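Local coordinates for protein SeviL (Septifer virgatus, PDB 6LF2) that binds the glycans of GM1b and asialo-GM1 as an R-type lectin with a beta-trefoil fold, at residues Y25-K30 with E61-Q66. Residues are numbered along the deposited sequence; the frame is centred on the assembly and turned at random.
Sequences YNLGRK and ESKFLQ. With NGA (2-acetamido-2-deoxy-beta-D-galactopyranose), chain D; GAL (beta-D-galactopyranose), chain C.
Glu61 reaches over to Tyr25 and Leu27 where two hairpins of the beta-trefoil meet, the turn between strands 56-60 and 63-67 lying against the sugar-binding hairpin of strands 22-26 and 31-35. A bend at chi2 (-84°) turns its carboxylate alongside Leu27, with OE1 3.5 Å from Leu27 CD2. Glutamate suits this exposed position because its methylenes pack against the neighbouring side chains while its carboxylate oxygens can bind water: CB meets the edge of the Tyr25 ring, and OE2 accepts from a water 2.6 Å away, which in turn accepts from Leu27 N. Two residues on, Lys63 crosses Tyr25 at about a right angle. Its long aliphatic chain sets CE 3.3 Å from Tyr25 OH and 3.9 Å from Leu27 CD1, and the amine beyond turns off at chi4 to a salt bridge with Asp76. Leu27 also begins a type I turn, closed by Lys30 N to Leu27 O, that carries the glycan-binding Arg29. Asn26 OD1 takes Arg29 N in its carbonyl plane, an Asx motif, while Asn26 CB lies against one guanidinium face of Arg29. The acetamide O7 of the N-acetylgalactosamine lies over the opposite face, and Arg29 NH1, also salt-bridged to Asp31, donates to O4 of the same sugar at 2.9 Å (158°).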
ATOM      1  N   TYR B  25      13.442   4.903   4.430  1.00 11.42           N
ATOM      2  CA  TYR B  25      14.797   5.404   4.653  1.00 12.86           C
ATOM      3  C   TYR B  25      14.686   6.825   5.189  1.00 10.85           C
ATOM      4  O   TYR B  25      14.224   7.717   4.472  1.00 11.48           O
ATOM      5  CB  TYR B  25      15.647   5.375   3.382  1.00 12.95           C
ATOM      6  CG  TYR B  25      17.023   5.979   3.607  1.00 12.12           C
ATOM      7  CD1 TYR B  25      17.874   5.446   4.555  1.00 12.51           C
ATOM      8  CD2 TYR B  25      17.451   7.093   2.885  1.00 14.56           C
ATOM      9  CE1 TYR B  25      19.136   5.993   4.780  1.00 14.14           C
ATOM     10  CE2 TYR B  25      18.713   7.648   3.109  1.00 17.33           C
ATOM     11  CZ  TYR B  25      19.542   7.091   4.061  1.00 16.90           C
ATOM     12  OH  TYR B  25      20.803   7.623   4.302  1.00 17.81           O
ATOM     13  N   ASN B  26      15.120   7.023   6.435  1.00 11.35           N
ATOM     14  CA  ASN B  26      15.163   8.339   7.070  1.00 12.08           C
ATOM     15  C   ASN B  26      16.604   8.840   7.062  1.00 14.67           C
ATOM     16  O   ASN B  26      17.451   8.314   7.794  1.00 16.49           O
ATOM     17  CB  ASN B  26      14.624   8.278   8.497  1.00 13.47           C
ATOM     18  CG  ASN B  26      14.348   9.658   9.073  1.00 17.00           C
ATOM     19  OD1 ASN B  26      15.272  10.372   9.487  1.00 15.97           O
ATOM     20  ND2 ASN B  26      13.071  10.044   9.107  1.00 14.38           N
ATOM     21  N   LEU B  27      16.863   9.868   6.254  1.00 19.85           N
ATOM     22  CA  LEU B  27      18.218  10.396   6.113  1.00 19.62           C
ATOM     23  C   LEU B  27      18.764  10.911   7.443  1.00 22.14           C
ATOM     24  O   LEU B  27      19.909  10.616   7.805  1.00 23.93           O
ATOM     25  CB  LEU B  27      18.226  11.502   5.058  1.00 19.29           C
ATOM     26  CG  LEU B  27      19.559  12.225   4.848  1.00 18.42           C
ATOM     27  CD1 LEU B  27      20.603  11.252   4.336  1.00 23.10           C
ATOM     28  CD2 LEU B  27      19.368  13.347   3.874  1.00 20.48           C
ATOM     29  N   GLY B  28      17.953  11.662   8.194  1.00 20.96           N
ATOM     30  CA  GLY B  28      18.455  12.295   9.405  1.00 17.72           C
ATOM     31  C   GLY B  28      18.900  11.303  10.460  1.00 23.44           C
ATOM     32  O   GLY B  28      19.881  11.535  11.169  1.00 25.68           O
ATOM     33  N   ARG B  29      18.185  10.190  10.592  1.00 15.47           N
ATOM     34  CA  ARG B  29      18.562   9.161  11.549  1.00 18.80           C
ATOM     35  C   ARG B  29      19.511   8.130  10.957  1.00 18.31           C
ATOM     36  O   ARG B  29      19.936   7.221  11.676  1.00 25.97           O
ATOM     37  CB  ARG B  29      17.316   8.444  12.088  1.00 20.19           C
ATOM     38  CG  ARG B  29      16.340   9.336  12.831  1.00 19.18           C
ATOM     39  CD  ARG B  29      15.444   8.522  13.765  1.00 20.56           C
ATOM     40  NE  ARG B  29      14.830   7.373  13.104  1.00 17.36           N
ATOM     41  CZ  ARG B  29      13.778   7.447  12.293  1.00 19.61           C
ATOM     42  NH1 ARG B  29      13.292   6.344  11.729  1.00 12.84           N
ATOM     43  NH2 ARG B  29      13.220   8.625  12.033  1.00 16.46           N
ATOM     44  N   LYS B  30      19.839   8.247   9.672  1.00 23.23           N
ATOM     45  CA  LYS B  30      20.586   7.220   8.953  1.00 25.15           C
ATOM     46  C   LYS B  30      19.943   5.855   9.170  1.00 24.51           C
ATOM     47  O   LYS B  30      20.604   4.877   9.524  1.00 23.01           O
ATOM     48  CB  LYS B  30      22.053   7.216   9.384  1.00 27.05           C
ATOM     49  CG  LYS B  30      22.736   8.554   9.196  1.00 31.15           C
ATOM     50  CD  LYS B  30      22.657   9.005   7.745  1.00 31.59           C
ATOM     51  CE  LYS B  30      23.466  10.280   7.522  1.00 42.14           C
ATOM     52  NZ  LYS B  30      24.846  10.166   8.079  1.00 43.85           N
ATOM     53  N   GLU B  61      16.231  10.141  -1.220  1.00 16.33           N
ATOM     54  CA  GLU B  61      17.217  11.100  -0.719  1.00 17.70           C
ATOM     55  C   GLU B  61      18.498  11.078  -1.552  1.00 15.70           C
ATOM     56  O   GLU B  61      19.603  11.135  -1.013  1.00 16.86           O
ATOM     57  CB  GLU B  61      17.534  10.843   0.756  1.00 18.58           C
ATOM     58  CG  GLU B  61      16.370  11.089   1.713  1.00 19.29           C
ATOM     59  CD  GLU B  61      16.248  12.557   2.122  1.00 29.25           C
ATOM     60  OE1 GLU B  61      16.834  13.420   1.431  1.00 26.35           O
ATOM     61  OE2 GLU B  61      15.572  12.849   3.134  1.00 26.04           O
ATOM     62  N   SER B  62      18.345  10.989  -2.872  1.00 15.01           N
ATOM     63  CA  SER B  62      19.444  10.979  -3.835  1.00 15.32           C
ATOM     64  C   SER B  62      20.353   9.768  -3.689  1.00 17.69           C
ATOM     65  O   SER B  62      21.463   9.765  -4.251  1.00 18.23           O
ATOM     66  CB  SER B  62      20.279  12.262  -3.742  1.00 18.27           C
ATOM     67  OG  SER B  62      19.505  13.399  -4.097  1.00 24.46           O
ATOM     68  N   LYS B  63      19.918   8.737  -2.963  1.00 15.18           N
ATOM     69  CA  LYS B  63      20.659   7.491  -2.827  1.00 15.38           C
ATOM     70  C   LYS B  63      19.859   6.342  -3.435  1.00 14.51           C
ATOM     71  O   LYS B  63      18.702   6.498  -3.832  1.00 13.11           O
ATOM     72  CB  LYS B  63      20.984   7.186  -1.358  1.00 11.86           C
ATOM     73  CG  LYS B  63      21.663   8.312  -0.586  1.00 16.85           C
ATOM     74  CD  LYS B  63      22.007   7.840   0.816  1.00 15.87           C
ATOM     75  CE  LYS B  63      22.380   8.981   1.746  1.00 22.33           C
ATOM     76  NZ  LYS B  63      23.675   9.625   1.387  1.00 31.10           N
ATOM     77  N   PHE B  64      20.485   5.166  -3.480  1.00 13.95           N
ATOM     78  CA  PHE B  64      19.920   4.013  -4.166  1.00 13.99           C
ATOM     79  C   PHE B  64      19.973   2.786  -3.273  1.00 11.57           C
ATOM     80  O   PHE B  64      20.980   2.537  -2.614  1.00 12.69           O
ATOM     81  CB  PHE B  64      20.665   3.733  -5.465  1.00 12.60           C
ATOM     82  CG  PHE B  64      20.735   4.914  -6.384  1.00 15.90           C
ATOM     83  CD1 PHE B  64      19.762   5.117  -7.350  1.00 19.29           C
ATOM     84  CD2 PHE B  64      21.784   5.821  -6.287  1.00 18.25           C
ATOM     85  CE1 PHE B  64      19.828   6.213  -8.202  1.00 21.90           C
ATOM     86  CE2 PHE B  64      21.855   6.912  -7.130  1.00 16.16           C
ATOM     87  CZ  PHE B  64      20.876   7.112  -8.087  1.00 19.08           C
ATOM     88  N   LEU B  65      18.887   2.013  -3.266  1.00 13.86           N
ATOM     89  CA  LEU B  65      18.866   0.767  -2.508  1.00 12.00           C
ATOM     90  C   LEU B  65      19.834  -0.256  -3.100  1.00  9.72           C
ATOM     91  O   LEU B  65      19.788  -0.563  -4.295  1.00 14.44           O
ATOM     92  CB  LEU B  65      17.455   0.188  -2.487  1.00 10.30           C
ATOM     93  CG  LEU B  65      17.241  -0.958  -1.492  1.00 13.55           C
ATOM     94  CD1 LEU B  65      17.332  -0.468  -0.084  1.00 12.49           C
ATOM     95  CD2 LEU B  65      15.888  -1.645  -1.728  1.00 16.30           C
ATOM     96  N   GLN B  66      20.684  -0.807  -2.250  1.00 11.19           N
ATOM     97  CA  GLN B  66      21.806  -1.625  -2.678  1.00 13.25           C
ATOM     98  C   GLN B  66      21.893  -2.873  -1.817  1.00 13.22           C
ATOM     99  O   GLN B  66      21.597  -2.838  -0.624  1.00 12.47           O
ATOM    100  CB  GLN B  66      23.120  -0.836  -2.566  1.00 11.60           C
ATOM    101  CG  GLN B  66      24.372  -1.588  -2.996  1.00 15.87           C
ATOM    102  CD  GLN B  66      25.631  -0.785  -2.728  1.00 21.40           C
ATOM    103  OE1 GLN B  66      25.729  -0.085  -1.712  1.00 17.31           O
ATOM    104  NE2 GLN B  66      26.596  -0.866  -3.643  1.00 27.22           N
TER
HETATM  105  C1  NGA D   3       9.327   5.996  13.108  1.00 13.37           C
HETATM  106  C2  NGA D   3      10.007   7.364  13.076  1.00 15.56           C
HETATM  107  C3  NGA D   3       9.549   8.176  11.870  1.00 16.88           C
HETATM  108  C4  NGA D   3       9.651   7.342  10.593  1.00 13.16           C
HETATM  109  C5  NGA D   3       9.018   5.963  10.779  1.00 11.75           C
HETATM  110  C6  NGA D   3       9.206   5.076   9.548  1.00  8.87           C
HETATM  111  C7  NGA D   3      10.801   8.426  15.121  1.00 21.07           C
HETATM  112  C8  NGA D   3      10.532   9.479  16.157  1.00 21.97           C
HETATM  113  N2  NGA D   3       9.787   8.085  14.320  1.00 19.99           N
HETATM  114  O3  NGA D   3      10.411   9.289  11.740  1.00 18.77           O
HETATM  115  O4  NGA D   3      11.014   7.189  10.239  1.00 14.21           O
HETATM  116  O5  NGA D   3       9.612   5.331  11.888  1.00 14.66           O
HETATM  117  O6  NGA D   3       8.443   5.538   8.465  1.00 10.12           O
HETATM  118  O7  NGA D   3      11.916   7.912  15.045  1.00 19.87           O
HETATM  119  C1  GAL C   4       9.778  10.474  11.234  1.00 16.42           C
HETATM  120  C2  GAL C   4      10.621  11.671  11.722  1.00 20.41           C
HETATM  121  C3  GAL C   4      10.116  12.989  11.138  1.00 16.02           C
HETATM  122  C4  GAL C   4      10.104  12.888   9.594  1.00 14.74           C
HETATM  123  C5  GAL C   4       9.247  11.663   9.229  1.00 17.97           C
HETATM  124  C6  GAL C   4       9.188  11.328   7.761  1.00 14.17           C
HETATM  125  O2  GAL C   4      10.613  11.780  13.148  1.00 21.21           O
HETATM  126  O3  GAL C   4      10.944  14.084  11.537  1.00 24.90           O
HETATM  127  O4  GAL C   4      11.443  12.757   9.044  1.00 18.94           O
HETATM  128  O5  GAL C   4       9.750  10.473   9.854  1.00 18.51           O
HETATM  129  O6  GAL C   4       8.425  12.266   7.068  1.00 26.20           O
HETATM  130  O   HOH W   1      14.733  11.224   4.940  1.00 16.86           O